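Local coordinates for DUF3856 domain-containing protein (Chlorobium tepidum, PDB 2HR2) that is of unknown function but folds as a TPR-like alpha-alpha superhelix, a scaffold that in relatives often mediates protein-protein binding, at residues F73-L84 with A104-L115. Residues are numbered along the deposited sequence; the frame is centred on the assembly and turned at random.
Sequences FDEALHSADKAL and AVYSRALALDGL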
loop_
_atom_site.group_PDB
_atom_site.type_symbol
_atom_site.label_atom_id
_atom_site.label_comp_id
_atom_site.label_asym_id
_atom_site.label_seq_id
_atom_site.Cartn_x
_atom_site.Cartn_y
_atom_site.Cartn_z
ATOM N N PHE A 73 4.395 9.210 -9.205
ATOM C CA PHE A 73 4.335 9.598 -7.796
ATOM C C PHE A 73 3.111 10.374 -7.327
ATOM O O PHE A 73 2.687 10.206 -6.180
ATOM C CB PHE A 73 5.609 10.351 -7.404
ATOM C CG PHE A 73 6.868 9.549 -7.596
ATOM C CD1 PHE A 73 7.086 8.388 -6.866
ATOM C CD2 PHE A 73 7.848 9.970 -8.488
ATOM C CE1 PHE A 73 8.252 7.647 -7.028
ATOM C CE2 PHE A 73 9.017 9.240 -8.656
ATOM C CZ PHE A 73 9.220 8.075 -7.923
ATOM N N ASP A 74 2.549 11.221 -8.181
ATOM C CA ASP A 74 1.380 11.991 -7.777
ATOM C C ASP A 74 0.208 11.048 -7.481
ATOM O O ASP A 74 -0.412 11.142 -6.423
ATOM C CB ASP A 74 1.006 13.024 -8.832
ATOM C CG ASP A 74 0.102 14.121 -8.282
ATOM O OD1 ASP A 74 -0.204 14.117 -7.067
ATOM O OD2 ASP A 74 -0.293 15.006 -9.070
ATOM N N GLU A 75 -0.073 10.129 -8.400
ATOM C CA GLU A 75 -1.151 9.157 -8.205
ATOM C C GLU A 75 -0.846 8.206 -7.051
ATOM O O GLU A 75 -1.751 7.790 -6.332
ATOM C CB GLU A 75 -1.411 8.360 -9.485
ATOM C CG GLU A 75 -1.910 9.202 -10.665
ATOM C CD GLU A 75 -2.171 8.380 -11.929
ATOM O OE1 GLU A 75 -2.056 7.129 -11.883
ATOM O OE2 GLU A 75 -2.497 8.994 -12.972
ATOM N N ALA A 76 0.427 7.856 -6.887
ATOM C CA ALA A 76 0.857 6.969 -5.803
ATOM C C ALA A 76 0.578 7.592 -4.441
ATOM O O ALA A 76 0.052 6.928 -3.543
ATOM C CB ALA A 76 2.341 6.640 -5.938
ATOM N N LEU A 77 0.921 8.869 -4.300
ATOM C CA LEU A 77 0.707 9.595 -3.058
ATOM C C LEU A 77 -0.759 9.585 -2.654
ATOM O O LEU A 77 -1.082 9.332 -1.493
ATOM C CB LEU A 77 1.198 11.040 -3.203
ATOM C CG LEU A 77 1.056 11.965 -1.993
ATOM C CD1 LEU A 77 1.722 11.374 -0.768
ATOM C CD2 LEU A 77 1.651 13.317 -2.313
ATOM N N HIS A 78 -1.640 9.857 -3.614
ATOM C CA HIS A 78 -3.077 9.885 -3.335
ATOM C C HIS A 78 -3.638 8.517 -2.961
ATOM O O HIS A 78 -4.490 8.419 -2.081
ATOM C CB HIS A 78 -3.857 10.590 -4.446
ATOM C CG HIS A 78 -3.767 12.083 -4.344
ATOM N ND1 HIS A 78 -4.639 12.828 -3.575
ATOM C CD2 HIS A 78 -2.862 12.962 -4.838
ATOM C CE1 HIS A 78 -4.300 14.102 -3.632
ATOM N NE2 HIS A 78 -3.224 14.211 -4.392
ATOM N N SER A 79 -3.132 7.464 -3.591
ATOM C CA SER A 79 -3.584 6.123 -3.269
ATOM C C SER A 79 -3.107 5.730 -1.869
ATOM O O SER A 79 -3.871 5.162 -1.094
ATOM C CB SER A 79 -3.101 5.126 -4.310
ATOM O OG SER A 79 -3.697 3.866 -4.088
ATOM N N ALA A 80 -1.855 6.046 -1.542
ATOM C CA ALA A 80 -1.317 5.746 -0.217
ATOM C C ALA A 80 -2.089 6.491 0.879
ATOM O O ALA A 80 -2.383 5.919 1.926
ATOM C CB ALA A 80 0.159 6.078 -0.151
ATOM N N ASP A 81 -2.430 7.757 0.638
ATOM C CA ASP A 81 -3.201 8.535 1.612
ATOM C C ASP A 81 -4.565 7.911 1.888
ATOM O O ASP A 81 -5.016 7.907 3.033
ATOM C CB ASP A 81 -3.385 9.988 1.151
ATOM C CG ASP A 81 -2.096 10.792 1.198
ATOM O OD1 ASP A 81 -1.138 10.353 1.867
ATOM O OD2 ASP A 81 -2.050 11.877 0.577
ATOM N N LYS A 82 -5.220 7.394 0.848
ATOM C CA LYS A 82 -6.519 6.741 1.023
ATOM C C LYS A 82 -6.386 5.463 1.858
ATOM O O LYS A 82 -7.266 5.150 2.656
ATOM C CB LYS A 82 -7.232 6.502 -0.320
ATOM C CG LYS A 82 -7.783 7.801 -0.946
ATOM C CD LYS A 82 -8.685 7.559 -2.152
ATOM N N ALA A 83 -5.280 4.744 1.701
ATOM C CA ALA A 83 -5.038 3.545 2.503
ATOM C C ALA A 83 -4.740 3.915 3.955
ATOM O O ALA A 83 -5.255 3.289 4.883
ATOM C CB ALA A 83 -3.891 2.736 1.925
ATOM N N LEU A 84 -3.915 4.941 4.142
ATOM C CA LEU A 84 -3.534 5.393 5.476
ATOM C C LEU A 84 -4.697 6.003 6.258
ATOM O O LEU A 84 -4.704 5.946 7.488
ATOM C CB LEU A 84 -2.365 6.372 5.382
ATOM C CG LEU A 84 -1.063 5.756 4.859
ATOM C CD1 LEU A 84 -0.052 6.832 4.497
ATOM C CD2 LEU A 84 -0.468 4.773 5.862
ATOM N N ALA A 104 2.125 1.006 2.779
ATOM C CA ALA A 104 1.513 2.289 2.433
ATOM C C ALA A 104 2.337 3.480 2.920
ATOM O O ALA A 104 2.442 4.488 2.222
ATOM C CB ALA A 104 0.103 2.364 2.989
ATOM N N VAL A 105 2.912 3.360 4.113
ATOM C CA VAL A 105 3.749 4.419 4.680
ATOM C C VAL A 105 5.023 4.552 3.841
ATOM O O VAL A 105 5.480 5.661 3.569
ATOM C CB VAL A 105 4.078 4.137 6.172
ATOM C CG1 VAL A 105 5.018 5.178 6.754
ATOM C CG2 VAL A 105 2.811 4.106 6.997
ATOM N N TYR A 106 5.578 3.414 3.431
ATOM C CA TYR A 106 6.773 3.380 2.601
ATOM C C TYR A 106 6.492 3.985 1.233
ATOM O O TYR A 106 7.280 4.790 0.746
ATOM C CB TYR A 106 7.261 1.942 2.476
ATOM C CG TYR A 106 8.532 1.770 1.682
ATOM C CD1 TYR A 106 9.738 2.285 2.146
ATOM C CD2 TYR A 106 8.538 1.047 0.494
ATOM C CE1 TYR A 106 10.911 2.111 1.431
ATOM C CE2 TYR A 106 9.698 0.874 -0.222
ATOM C CZ TYR A 106 10.883 1.405 0.248
ATOM O OH TYR A 106 12.042 1.214 -0.469
ATOM N N SER A 107 5.368 3.611 0.626
ATOM C CA SER A 107 4.961 4.179 -0.661
ATOM C C SER A 107 4.816 5.700 -0.568
ATOM O O SER A 107 5.221 6.424 -1.479
ATOM C CB SER A 107 3.632 3.572 -1.134
ATOM O OG SER A 107 3.745 2.193 -1.445
ATOM N N ARG A 108 4.237 6.176 0.533
ATOM C CA ARG A 108 4.056 7.603 0.742
ATOM C C ARG A 108 5.398 8.315 0.814
ATOM O O ARG A 108 5.554 9.399 0.252
ATOM C CB ARG A 108 3.256 7.873 2.014
ATOM C CG ARG A 108 2.967 9.348 2.226
ATOM C CD ARG A 108 1.870 9.580 3.234
ATOM N NE ARG A 108 1.407 10.963 3.153
ATOM C CZ ARG A 108 1.957 11.990 3.788
ATOM N NH1 ARG A 108 3.021 11.839 4.564
ATOM N NH2 ARG A 108 1.438 13.192 3.623
ATOM N N ALA A 109 6.357 7.707 1.508
ATOM C CA ALA A 109 7.695 8.280 1.620
ATOM C C ALA A 109 8.355 8.371 0.244
ATOM O O ALA A 109 8.905 9.413 -0.109
ATOM C CB ALA A 109 8.547 7.455 2.563
ATOM N N LEU A 110 8.282 7.285 -0.530
ATOM C CA LEU A 110 8.848 7.258 -1.881
ATOM C C LEU A 110 8.181 8.280 -2.794
ATOM O O LEU A 110 8.850 8.905 -3.612
ATOM C CB LEU A 110 8.706 5.875 -2.521
ATOM C CG LEU A 110 9.451 4.678 -1.930
ATOM C CD1 LEU A 110 9.061 3.403 -2.677
ATOM C CD2 LEU A 110 10.960 4.888 -1.957
ATOM N N ALA A 111 6.867 8.434 -2.657
ATOM C CA ALA A 111 6.113 9.376 -3.476
ATOM C C ALA A 111 6.496 10.817 -3.159
ATOM O O ALA A 111 6.763 11.602 -4.067
ATOM C CB ALA A 111 4.618 9.168 -3.286
ATOM N N LEU A 112 6.519 11.158 -1.873
ATOM C CA LEU A 112 6.906 12.497 -1.442
ATOM C C LEU A 112 8.318 12.824 -1.903
ATOM O O LEU A 112 8.590 13.936 -2.347
ATOM C CB LEU A 112 6.831 12.617 0.081
ATOM C CG LEU A 112 5.432 12.621 0.695
ATOM C CD1 LEU A 112 5.499 12.377 2.194
ATOM C CD2 LEU A 112 4.703 13.927 0.382
ATOM N N ASP A 113 9.206 11.840 -1.801
ATOM C CA ASP A 113 10.595 12.004 -2.208
ATOM C C ASP A 113 10.672 12.219 -3.724
ATOM O O ASP A 113 11.383 13.111 -4.199
ATOM C CB ASP A 113 11.394 10.774 -1.781
ATOM C CG ASP A 113 12.893 10.937 -1.965
ATOM O OD1 ASP A 113 13.357 12.052 -2.282
ATOM O OD2 ASP A 113 13.611 9.930 -1.772
ATOM N N GLY A 114 9.919 11.415 -4.472
ATOM C CA GLY A 114 9.864 11.528 -5.929
ATOM C C GLY A 114 9.304 12.852 -6.433
ATOM O O GLY A 114 9.644 13.295 -7.526
ATOM N N LEU A 115 8.442 13.480 -5.635
ATOM C CA LEU A 115 7.855 14.776 -5.972
ATOM C C LEU A 115 8.721 15.954 -5.511
ATOM O O LEU A 115 8.335 17.108 -5.679
ATOM C CB LEU A 115 6.457 14.890 -5.352
ATOM C CG LEU A 115 5.404 13.918 -5.892
ATOM C CD1 LEU A 115 4.192 13.885 -4.982
ATOM C CD2 LEU A 115 5.008 14.272 -7.320
#
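Segment 73-84 packs roughly antiparallel against 104-114, the segment axes 8.5 Å apart at 147°, and F73 comes closest to A111, CA to CA 4.7 Å. Small residues line the seam. The CB of A111 lies 3.6 Å from the carbonyl O of F73, and the CB of A80 lies 3.7 Å from the carbonyl O of A104. At one end the F73 ring lies with a face over G114, whose CA makes a CH-pi contact 3.8 Å from the ring centroid. Replacing F73 with an alanine would probably lose this contact and open a gap over G114 CA and beside the L110 carbonyl. L77 spreads its branches: CD1 meets the R108 chain and L112, while CD2 meets L115 CD1 at 3.7 Å. R108 is the knob in a hole made by L77, A80, D81 and L84. Its CG is anti to the backbone N (chi1 -176°) and the chain runs on extended, which brings NE to D81. R108 NE donates to the syn lone pair of D81 OD1 at 2.9 Å, a bent hydrogen bond (143°) within a salt bridge. L84 CD2 closes the other end against A104 and V105 CG2. Helices 73-90 and 97-114 are consecutive and form a helical hairpin within the alpha-alpha superhelix. A76 also packs on helix 52-69, V105 on helix 118-134, and L110 on helix 142-157.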